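Long-range contacts in acetyltransferase, GNAT family (Listeria monocytogenes str. 4b, PDB 2OH1), which probably transfers an acetyl or other acyl group from a coenzyme A thioester to an acceptor that has not been identified: residues A80-D91 and A103-V111; N152-Q161 and G168-L176. One frame throughout, in Å; residues are numbered along the deposited sequence. Where two conformers were deposited one is given.

Contact 1: A80-D91 and A103-V111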
loop_
_atom_site.group_PDB
_atom_site.type_symbol
_atom_site.label_atom_id
_atom_site.label_comp_id
_atom_site.label_asym_id
_atom_site.label_seq_id
_atom_site.Cartn_x
_atom_site.Cartn_y
_atom_site.Cartn_z
ATOM N N ALA A 80 5.385 5.997 -2.335
ATOM C CA ALA A 80 4.820 6.141 -1.007
ATOM C C ALA A 80 3.785 5.083 -0.803
ATOM O O ALA A 80 3.040 4.765 -1.738
ATOM C CB ALA A 80 4.237 7.554 -0.809
HETATM N N MSE A 81 3.695 4.599 0.413
HETATM C CA MSE A 81 2.795 3.559 0.776
HETATM C C MSE A 81 1.985 3.949 2.009
HETATM O O MSE A 81 2.564 4.385 3.007
HETATM C CB MSE A 81 3.579 2.327 1.055
HETATM C CG MSE A 81 2.767 1.146 1.492
HETATM SE SE MSE A 81 3.698 -0.546 1.576
HETATM C CE MSE A 81 4.956 -0.047 2.875
ATOM N N ILE A 82 0.673 3.753 1.904
ATOM C CA ILE A 82 -0.291 3.968 2.959
ATOM C C ILE A 82 -0.665 2.629 3.521
ATOM O O ILE A 82 -1.163 1.689 2.855
ATOM C CB ILE A 82 -1.539 4.754 2.470
ATOM C CG1 ILE A 82 -1.124 6.051 1.730
ATOM C CG2 ILE A 82 -2.439 5.041 3.683
ATOM C CD1 ILE A 82 -0.045 6.943 2.418
ATOM N N ILE A 83 -0.426 2.504 4.792
ATOM C CA ILE A 83 -1.006 1.362 5.440
ATOM C C ILE A 83 -1.978 1.725 6.557
ATOM O O ILE A 83 -2.122 2.896 6.957
ATOM C CB ILE A 83 0.041 0.510 5.980
ATOM C CG1 ILE A 83 0.574 1.081 7.284
ATOM C CG2 ILE A 83 1.156 0.276 4.977
ATOM C CD1 ILE A 83 1.655 0.097 7.839
ATOM N N ARG A 84 -2.625 0.716 7.067
ATOM C CA ARG A 84 -3.357 0.884 8.284
ATOM C C ARG A 84 -2.797 -0.175 9.233
ATOM O O ARG A 84 -2.731 -1.360 8.856
ATOM C CB ARG A 84 -4.828 0.672 8.086
ATOM C CG ARG A 84 -5.488 1.751 7.268
ATOM C CD ARG A 84 -5.132 3.197 7.788
ATOM N NE ARG A 84 -6.204 4.109 7.383
ATOM C CZ ARG A 84 -7.359 4.249 8.008
ATOM N NH1 ARG A 84 -7.625 3.598 9.134
ATOM N NH2 ARG A 84 -8.270 5.053 7.510
ATOM N N LYS A 85 -2.341 0.233 10.412
ATOM C CA LYS A 85 -1.774 -0.721 11.379
ATOM C C LYS A 85 -2.820 -1.431 12.240
ATOM O O LYS A 85 -2.495 -2.348 12.972
ATOM C CB LYS A 85 -0.742 -0.018 12.230
ATOM C CG LYS A 85 0.508 0.334 11.492
ATOM C CD LYS A 85 1.450 0.823 12.557
ATOM C CE LYS A 85 2.473 1.731 12.105
ATOM N NZ LYS A 85 3.129 2.188 13.383
ATOM N N THR A 86 -4.080 -0.974 12.120
ATOM C CA THR A 86 -5.281 -1.576 12.636
ATOM C C THR A 86 -6.348 -1.453 11.560
ATOM O O THR A 86 -6.300 -0.515 10.807
ATOM C CB THR A 86 -5.729 -0.848 13.948
ATOM O OG1 THR A 86 -5.948 0.535 13.679
ATOM C CG2 THR A 86 -4.606 -0.961 15.024
ATOM N N PRO A 87 -7.307 -2.367 11.548
ATOM C CA PRO A 87 -8.259 -2.303 10.402
ATOM C C PRO A 87 -9.079 -1.000 10.418
ATOM O O PRO A 87 -9.527 -0.565 11.494
ATOM C CB PRO A 87 -9.156 -3.497 10.633
ATOM C CG PRO A 87 -8.929 -3.937 12.078
ATOM C CD PRO A 87 -7.562 -3.511 12.428
ATOM N N SER A 88 -9.204 -0.374 9.255
ATOM C CA SER A 88 -10.217 0.694 9.107
ATOM C C SER A 88 -11.616 0.084 9.269
ATOM O O SER A 88 -11.808 -1.164 9.405
ATOM C CB SER A 88 -10.092 1.363 7.768
ATOM O OG SER A 88 -10.803 0.578 6.783
ATOM N N ASP A 89 -12.646 0.926 9.234
ATOM C CA ASP A 89 -14.034 0.426 9.326
ATOM C C ASP A 89 -14.399 -0.468 8.103
ATOM O O ASP A 89 -15.204 -1.410 8.205
ATOM C CB ASP A 89 -15.018 1.617 9.450
ATOM C CG ASP A 89 -14.735 2.502 10.678
ATOM O OD1 ASP A 89 -14.318 1.934 11.729
ATOM O OD2 ASP A 89 -14.947 3.756 10.585
ATOM N N TRP A 90 -13.812 -0.150 6.946
ATOM C CA TRP A 90 -14.021 -0.901 5.722
ATOM C C TRP A 90 -13.314 -2.262 5.851
ATOM O O TRP A 90 -13.891 -3.303 5.540
ATOM C CB TRP A 90 -13.416 -0.141 4.554
ATOM C CG TRP A 90 -13.292 -0.940 3.299
ATOM C CD1 TRP A 90 -12.197 -1.617 2.871
ATOM C CD2 TRP A 90 -14.330 -1.218 2.349
ATOM N NE1 TRP A 90 -12.473 -2.288 1.722
ATOM C CE2 TRP A 90 -13.766 -2.044 1.364
ATOM C CE3 TRP A 90 -15.648 -0.832 2.227
ATOM C CZ2 TRP A 90 -14.463 -2.443 0.246
ATOM C CZ3 TRP A 90 -16.372 -1.296 1.115
ATOM C CH2 TRP A 90 -15.769 -2.046 0.155
ATOM N N ASP A 91 -12.048 -2.238 6.309
ATOM C CA ASP A 91 -11.275 -3.498 6.477
ATOM C C ASP A 91 -12.046 -4.419 7.383
ATOM O O ASP A 91 -12.224 -5.616 7.158
ATOM C CB ASP A 91 -9.876 -3.255 7.072
ATOM C CG ASP A 91 -9.017 -2.396 6.218
ATOM O OD1 ASP A 91 -9.027 -2.613 4.976
ATOM O OD2 ASP A 91 -8.241 -1.518 6.728
ATOM N N ALA A 103 -3.402 -7.461 12.187
ATOM C CA ALA A 103 -2.931 -7.421 10.821
ATOM C C ALA A 103 -2.719 -5.972 10.449
ATOM O O ALA A 103 -3.327 -5.102 11.028
ATOM C CB ALA A 103 -3.943 -8.054 9.867
ATOM N N TYR A 104 -1.835 -5.752 9.487
ATOM C CA TYR A 104 -1.704 -4.504 8.784
ATOM C C TYR A 104 -2.413 -4.614 7.448
ATOM O O TYR A 104 -2.426 -5.692 6.811
ATOM C CB TYR A 104 -0.256 -4.219 8.492
ATOM C CG TYR A 104 0.629 -3.938 9.710
ATOM C CD1 TYR A 104 0.098 -3.727 10.997
ATOM C CD2 TYR A 104 2.023 -3.843 9.546
ATOM C CE1 TYR A 104 0.932 -3.386 12.075
ATOM C CE2 TYR A 104 2.837 -3.558 10.623
ATOM C CZ TYR A 104 2.290 -3.332 11.846
ATOM O OH TYR A 104 3.114 -3.063 12.922
ATOM N N TYR A 105 -3.043 -3.514 7.034
ATOM C CA TYR A 105 -3.827 -3.459 5.830
ATOM C C TYR A 105 -3.161 -2.451 4.891
ATOM O O TYR A 105 -2.934 -1.314 5.248
ATOM C CB TYR A 105 -5.288 -3.053 6.113
ATOM C CG TYR A 105 -5.989 -4.109 6.927
ATOM C CD1 TYR A 105 -5.787 -4.180 8.286
ATOM C CD2 TYR A 105 -6.745 -5.108 6.331
ATOM C CE1 TYR A 105 -6.361 -5.223 9.063
ATOM C CE2 TYR A 105 -7.345 -6.119 7.081
ATOM C CZ TYR A 105 -7.159 -6.190 8.429
ATOM O OH TYR A 105 -7.735 -7.213 9.170
ATOM N N LEU A 106 -2.769 -2.900 3.706
ATOM C CA LEU A 106 -2.122 -2.010 2.768
ATOM C C LEU A 106 -3.174 -1.333 1.918
ATOM O O LEU A 106 -3.731 -1.999 1.016
ATOM C CB LEU A 106 -1.136 -2.799 1.864
ATOM C CG LEU A 106 -0.068 -3.634 2.563
ATOM C CD1 LEU A 106 0.986 -4.176 1.561
ATOM C CD2 LEU A 106 0.592 -2.870 3.683
ATOM N N HIS A 107 -3.369 -0.013 2.114
ATOM C CA HIS A 107 -4.365 0.768 1.421
ATOM C C HIS A 107 -3.964 1.358 0.101
ATOM O O HIS A 107 -4.790 1.388 -0.826
ATOM C CB HIS A 107 -4.869 1.849 2.302
ATOM C CG HIS A 107 -5.806 1.346 3.359
ATOM N ND1 HIS A 107 -6.857 2.099 3.819
ATOM C CD2 HIS A 107 -5.865 0.165 4.029
ATOM C CE1 HIS A 107 -7.534 1.393 4.701
ATOM N NE2 HIS A 107 -6.969 0.219 4.855
ATOM N N ARG A 108 -2.779 1.927 -0.008
ATOM C CA ARG A 108 -2.347 2.525 -1.265
ATOM C C ARG A 108 -0.844 2.387 -1.445
ATOM O O ARG A 108 -0.049 2.667 -0.536
ATOM C CB ARG A 108 -2.720 3.990 -1.293
ATOM C CG ARG A 108 -2.703 4.697 -2.565
ATOM C CD ARG A 108 -3.599 4.080 -3.620
ATOM N NE ARG A 108 -5.023 4.415 -3.543
ATOM C CZ ARG A 108 -5.860 4.163 -4.559
ATOM N NH1 ARG A 108 -5.365 3.600 -5.644
ATOM N NH2 ARG A 108 -7.171 4.472 -4.526
ATOM N N ILE A 109 -0.492 1.907 -2.633
ATOM C CA ILE A 109 0.829 2.025 -3.193
ATOM C C ILE A 109 0.790 3.122 -4.246
ATOM O O ILE A 109 -0.118 3.184 -5.129
ATOM C CB ILE A 109 1.288 0.743 -3.890
ATOM C CG1 ILE A 109 1.707 -0.321 -2.868
ATOM C CG2 ILE A 109 2.414 1.090 -4.874
ATOM C CD1 ILE A 109 0.561 -1.013 -2.140
HETATM N N MSE A 110 1.762 3.999 -4.153
HETATM C CA MSE A 110 1.943 5.007 -5.158
HETATM C C MSE A 110 3.372 4.940 -5.626
HETATM O O MSE A 110 4.284 4.991 -4.806
HETATM C CB MSE A 110 1.662 6.395 -4.631
HETATM C CG MSE A 110 0.196 6.579 -4.376
HETATM SE SE MSE A 110 -0.159 8.208 -3.350
HETATM C CE MSE A 110 0.243 7.475 -1.677
ATOM N N VAL A 111 3.584 4.753 -6.919
ATOM C CA VAL A 111 4.943 4.742 -7.511
ATOM C C VAL A 111 5.036 5.821 -8.540
ATOM O O VAL A 111 4.201 5.867 -9.432
ATOM C CB VAL A 111 5.247 3.387 -8.155
ATOM C CG1 VAL A 111 6.615 3.434 -8.900
ATOM C CG2 VAL A 111 5.272 2.253 -7.080
HETATM O O HOH W 1 -3.739 -4.920 14.002
#
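A classic beta bulge interrupts the antiparallel pairing of strands 80-84 and 103-111: His-107 and Arg-108 both face Ile-82, whose O accepts from His-107 N at 2.9 Å and, at a longer 3.3 Å, from Arg-108 N. The extra residue shifts the register by one, so Arg-108 pairs with Ile-82 but Leu-106 with Ile-83. Arg-84, bent at chi2 (-50°), lays its CG over one face of the His-107 ring, toward the rim, 3.2 Å from His-107 NE2. The same NE2 donates in the plane of its ring to the syn lone pair of Asp-91 OD2 (2.9 Å, 164°), which fixes the imidazole's rotation. Asp-91 OD2 is gripped again, from its anti side and somewhat out of the carboxylate plane, by Ser-88 N at 2.9 Å, while Asp-91 N returns a bond to Ser-88 OG: the capping box that starts helix 89-95. A bulge in this strand, antiparallel to 77-84 and parallel to 139-145, is a GNAT family feature; in relatives it borders the acetyl-CoA site. Here Val-111 N bonds to an unidentified molecule, probably from the crystallisation liquor. The Asp-91 carboxylate also stacks on the Tyr-105 ring, planes 15° apart, and Pro-87 CB approaches Tyr-105 CE1 at 3.6 Å. On the other sheet face, Ile-83 CG2 faces CD2 of Leu-106, in one of that residue's two conformers, and Lys-85 runs alongside Tyr-104 with CG over its ring.

Contact 2: N152-Q161 and G168-L176; sequences NQMYVRYGFQ and GFYLYQKEL
Tyr-172 reaches from strand 169-175 to helix 149-157 and meets Asn-152 nearly at a right angle, the amide and ring planes 46° apart. Its OH donates to Asn-152 OD1 over a short 2.6 Å, arriving 20° off the carbonyl plane, while OD1 itself lies at the edge of the Tyr-172 ring. With CG placed beside its own backbone N, Asn-152 also brings OD1 to the edge of Tyr-170, 3.3 Å from CD2; its ND2 is held by the backbone oxygens of Ile-145 and Asn-148. Tyr-155 CB lies loosely over one face of the Tyr-172 ring, the two rings oblique to each other, and Val-156 CG2 comes within 3.8 Å of Tyr-172 CE1. The helix ends in a Schellman motif with Gly-159 at positive phi, and the chain then passes into strand 161-166, which forms a hairpin with 169-175, the C-terminal strand pair of the GNAT fold. There Gln-161 N donates to Gln-173 O at 2.8 Å and Gln-173 N to Gln-161 O at 2.9 Å, a hydrogen-bonded antiparallel pair. Phe-160 lies across Lys-174 at about a right angle, with Lys-174 CB over one ring face, 3.8 Å from Phe-160 CD2. Lys-174 leaves its backbone with CG anti to N (chi1 -173°), then bends at chi3, which carries NZ to Tyr-158 O at the helix end (2.7 Å); the ammonium also forms a salt bridge with Glu-129.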
loop_
_atom_site.group_PDB
_atom_site.type_symbol
_atom_site.label_atom_id
_atom_site.label_comp_id
_atom_site.label_asym_id
_atom_site.label_seq_id
_atom_site.Cartn_x
_atom_site.Cartn_y
_atom_site.Cartn_z
ATOM N N ASN A 152 -4.466 -8.204 -9.623
ATOM C CA ASN A 152 -4.684 -9.487 -8.928
ATOM C C ASN A 152 -3.510 -10.432 -9.197
ATOM O O ASN A 152 -2.986 -11.038 -8.254
ATOM C CB ASN A 152 -6.009 -10.134 -9.322
ATOM C CG ASN A 152 -7.208 -9.525 -8.575
ATOM O OD1 ASN A 152 -7.427 -9.765 -7.384
ATOM N ND2 ASN A 152 -7.990 -8.722 -9.284
ATOM N N GLN A 153 -3.063 -10.513 -10.459
ATOM C CA GLN A 153 -1.893 -11.364 -10.792
ATOM C C GLN A 153 -0.667 -10.942 -9.980
ATOM O O GLN A 153 0.098 -11.778 -9.504
ATOM C CB GLN A 153 -1.528 -11.332 -12.271
ATOM C CG GLN A 153 -2.436 -12.079 -13.136
ATOM C CD GLN A 153 -2.208 -11.825 -14.640
ATOM O OE1 GLN A 153 -2.175 -10.678 -15.104
ATOM N NE2 GLN A 153 -2.135 -12.896 -15.402
HETATM N N MSE A 154 -0.514 -9.623 -9.826
HETATM C CA MSE A 154 0.645 -9.073 -9.143
HETATM C C MSE A 154 0.660 -9.510 -7.688
HETATM O O MSE A 154 1.637 -9.989 -7.159
HETATM C CB MSE A 154 0.645 -7.556 -9.278
HETATM C CG MSE A 154 1.883 -6.964 -8.688
HETATM SE SE MSE A 154 1.867 -5.024 -8.520
HETATM C CE MSE A 154 0.927 -5.007 -6.865
ATOM N N TYR A 155 -0.467 -9.355 -7.010
ATOM C CA TYR A 155 -0.494 -9.760 -5.619
ATOM C C TYR A 155 -0.179 -11.252 -5.426
ATOM O O TYR A 155 0.500 -11.647 -4.499
ATOM C CB TYR A 155 -1.838 -9.393 -4.972
ATOM C CG TYR A 155 -2.068 -7.895 -4.904
ATOM C CD1 TYR A 155 -1.089 -7.057 -4.389
ATOM C CD2 TYR A 155 -3.257 -7.334 -5.296
ATOM C CE1 TYR A 155 -1.312 -5.679 -4.265
ATOM C CE2 TYR A 155 -3.478 -5.982 -5.205
ATOM C CZ TYR A 155 -2.513 -5.161 -4.672
ATOM O OH TYR A 155 -2.800 -3.797 -4.557
ATOM N N VAL A 156 -0.715 -12.084 -6.304
ATOM C CA VAL A 156 -0.396 -13.514 -6.221
ATOM C C VAL A 156 1.107 -13.750 -6.450
ATOM O O VAL A 156 1.757 -14.501 -5.734
ATOM C CB VAL A 156 -1.281 -14.309 -7.204
ATOM C CG1 VAL A 156 -0.821 -15.821 -7.302
ATOM C CG2 VAL A 156 -2.760 -14.091 -6.840
ATOM N N ARG A 157 1.654 -13.098 -7.456
ATOM C CA ARG A 157 3.078 -13.205 -7.795
ATOM C C ARG A 157 3.945 -12.775 -6.611
ATOM O O ARG A 157 4.997 -13.369 -6.366
ATOM C CB ARG A 157 3.373 -12.324 -8.988
ATOM C CG ARG A 157 4.712 -12.561 -9.587
ATOM C CD ARG A 157 4.764 -11.999 -10.984
ATOM N NE ARG A 157 4.695 -10.546 -10.962
ATOM C CZ ARG A 157 3.709 -9.818 -11.489
ATOM N NH1 ARG A 157 2.683 -10.385 -12.109
ATOM N NH2 ARG A 157 3.772 -8.495 -11.411
ATOM N N TYR A 158 3.485 -11.775 -5.872
ATOM C CA TYR A 158 4.183 -11.295 -4.673
ATOM C C TYR A 158 3.978 -12.159 -3.423
ATOM O O TYR A 158 4.448 -11.806 -2.343
ATOM C CB TYR A 158 3.777 -9.859 -4.350
ATOM C CG TYR A 158 4.188 -8.764 -5.332
ATOM C CD1 TYR A 158 5.015 -8.976 -6.444
ATOM C CD2 TYR A 158 3.812 -7.442 -5.048
ATOM C CE1 TYR A 158 5.369 -7.900 -7.287
ATOM C CE2 TYR A 158 4.161 -6.407 -5.864
ATOM C CZ TYR A 158 4.932 -6.626 -6.964
ATOM O OH TYR A 158 5.298 -5.561 -7.761
ATOM N N GLY A 159 3.273 -13.289 -3.543
ATOM C CA GLY A 159 3.165 -14.252 -2.470
ATOM C C GLY A 159 1.956 -14.136 -1.564
ATOM O O GLY A 159 1.909 -14.806 -0.551
ATOM N N PHE A 160 0.988 -13.306 -1.926
ATOM C CA PHE A 160 -0.227 -13.225 -1.164
ATOM C C PHE A 160 -1.146 -14.386 -1.478
ATOM O O PHE A 160 -1.189 -14.863 -2.603
ATOM C CB PHE A 160 -0.951 -11.916 -1.440
ATOM C CG PHE A 160 -0.339 -10.750 -0.777
ATOM C CD1 PHE A 160 0.780 -10.119 -1.339
ATOM C CD2 PHE A 160 -0.838 -10.300 0.434
ATOM C CE1 PHE A 160 1.340 -9.029 -0.689
ATOM C CE2 PHE A 160 -0.261 -9.215 1.075
ATOM C CZ PHE A 160 0.815 -8.603 0.512
ATOM N N GLN A 161 -1.828 -14.862 -0.441
ATOM C CA GLN A 161 -2.836 -15.923 -0.558
ATOM C C GLN A 161 -4.235 -15.351 -0.688
ATOM O O GLN A 161 -4.705 -14.569 0.130
ATOM C CB GLN A 161 -2.798 -16.891 0.632
ATOM C CG GLN A 161 -3.815 -18.059 0.552
ATOM C CD GLN A 161 -3.713 -18.899 -0.730
ATOM O OE1 GLN A 161 -4.704 -19.090 -1.444
ATOM N NE2 GLN A 161 -2.527 -19.401 -1.012
ATOM N N GLY A 168 -17.476 -7.171 -4.272
ATOM C CA GLY A 168 -16.778 -6.960 -5.523
ATOM C C GLY A 168 -15.288 -6.938 -5.429
ATOM O O GLY A 168 -14.617 -6.527 -6.403
ATOM N N PHE A 169 -14.739 -7.294 -4.247
ATOM C CA PHE A 169 -13.298 -7.344 -4.014
ATOM C C PHE A 169 -12.821 -8.759 -3.746
ATOM O O PHE A 169 -13.515 -9.521 -3.117
ATOM C CB PHE A 169 -12.873 -6.442 -2.827
ATOM C CG PHE A 169 -13.053 -4.961 -3.075
ATOM C CD1 PHE A 169 -14.316 -4.395 -2.953
ATOM C CD2 PHE A 169 -12.022 -4.182 -3.470
ATOM C CE1 PHE A 169 -14.514 -3.081 -3.193
ATOM C CE2 PHE A 169 -12.208 -2.840 -3.715
ATOM C CZ PHE A 169 -13.468 -2.294 -3.568
ATOM N N TYR A 170 -11.604 -9.080 -4.166
ATOM C CA TYR A 170 -10.916 -10.284 -3.678
ATOM C C TYR A 170 -10.019 -9.873 -2.486
ATOM O O TYR A 170 -9.424 -8.802 -2.462
ATOM C CB TYR A 170 -10.075 -10.905 -4.772
ATOM C CG TYR A 170 -10.849 -11.451 -5.932
ATOM C CD1 TYR A 170 -11.987 -12.231 -5.741
ATOM C CD2 TYR A 170 -10.393 -11.268 -7.215
ATOM C CE1 TYR A 170 -12.654 -12.783 -6.826
ATOM C CE2 TYR A 170 -11.023 -11.796 -8.292
ATOM C CZ TYR A 170 -12.167 -12.563 -8.120
ATOM O OH TYR A 170 -12.807 -13.101 -9.224
ATOM N N LEU A 171 -9.938 -10.752 -1.507
ATOM C CA LEU A 171 -9.174 -10.523 -0.300
ATOM C C LEU A 171 -7.918 -11.400 -0.319
ATOM O O LEU A 171 -8.002 -12.594 -0.583
ATOM C CB LEU A 171 -10.023 -10.884 0.931
ATOM C CG LEU A 171 -11.102 -9.895 1.389
ATOM C CD1 LEU A 171 -12.191 -9.606 0.330
ATOM C CD2 LEU A 171 -11.702 -10.420 2.665
ATOM N N TYR A 172 -6.780 -10.800 0.050
ATOM C CA TYR A 172 -5.472 -11.463 0.028
ATOM C C TYR A 172 -4.784 -11.240 1.348
ATOM O O TYR A 172 -4.827 -10.169 1.928
ATOM C CB TYR A 172 -4.589 -10.892 -1.067
ATOM C CG TYR A 172 -5.103 -11.185 -2.468
ATOM C CD1 TYR A 172 -4.753 -12.341 -3.124
ATOM C CD2 TYR A 172 -5.888 -10.255 -3.159
ATOM C CE1 TYR A 172 -5.229 -12.619 -4.398
ATOM C CE2 TYR A 172 -6.363 -10.533 -4.414
ATOM C CZ TYR A 172 -6.028 -11.704 -5.034
ATOM O OH TYR A 172 -6.459 -11.958 -6.315
ATOM N N GLN A 173 -4.065 -12.253 1.800
ATOM C CA GLN A 173 -3.207 -12.108 2.978
ATOM C C GLN A 173 -1.932 -12.875 2.849
ATOM O O GLN A 173 -1.865 -13.882 2.163
ATOM C CB GLN A 173 -3.931 -12.490 4.250
ATOM C CG GLN A 173 -4.178 -13.896 4.506
ATOM C CD GLN A 173 -4.851 -14.205 5.883
ATOM O OE1 GLN A 173 -5.293 -13.335 6.637
ATOM N NE2 GLN A 173 -4.981 -15.486 6.152
ATOM N N LYS A 174 -0.932 -12.334 3.510
ATOM C CA LYS A 174 0.350 -12.987 3.579
ATOM C C LYS A 174 0.652 -13.223 5.054
ATOM O O LYS A 174 0.701 -12.280 5.840
ATOM C CB LYS A 174 1.412 -12.144 2.915
ATOM C CG LYS A 174 2.728 -12.869 2.813
ATOM C CD LYS A 174 3.873 -12.073 2.265
ATOM C CE LYS A 174 3.844 -11.924 0.817
ATOM N NZ LYS A 174 5.230 -11.728 0.271
ATOM N N GLU A 175 0.937 -14.462 5.427
ATOM C CA GLU A 175 1.296 -14.747 6.791
ATOM C C GLU A 175 2.760 -14.366 6.985
ATOM O O GLU A 175 3.623 -14.636 6.145
ATOM C CB GLU A 175 1.033 -16.219 7.112
ATOM C CG GLU A 175 0.869 -16.476 8.631
ATOM C CD GLU A 175 0.147 -17.813 8.958
ATOM O OE1 GLU A 175 -0.016 -18.643 8.026
ATOM O OE2 GLU A 175 -0.233 -18.009 10.146
ATOM N N LEU A 176 3.076 -13.710 8.101
ATOM C CA LEU A 176 4.408 -13.239 8.363
ATOM C C LEU A 176 5.072 -14.143 9.376
ATOM O O LEU A 176 4.658 -14.157 10.529
ATOM C CB LEU A 176 4.335 -11.863 8.944
ATOM C CG LEU A 176 3.676 -10.795 8.049
ATOM C CD1 LEU A 176 3.648 -9.396 8.695
ATOM C CD2 LEU A 176 4.417 -10.751 6.727
#

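Overall arrangement
Both contacts belong to one mixed sheet, with strand 139-145 lying between 103-111 of contact 1 and 169-175 of contact 2. Contact 1 is nearer the middle, its centre about 6 Å from that of the chain, and joins neighbouring strands by a ladder of backbone bonds; contact 2, about 12 Å out, sets a helix over the sheet's edge region, with a single beta bridge and two side-chain bonds to oxygens. A carboxylate-imidazole bond distinguishes the first, tyrosine-amide and lysine-carbonyl bonds the second. They touch where Trp-90 meets Phe-169 edge-to-face, and Arg-141 of the intervening strand bonds to both Tyr-105 and Gln-173.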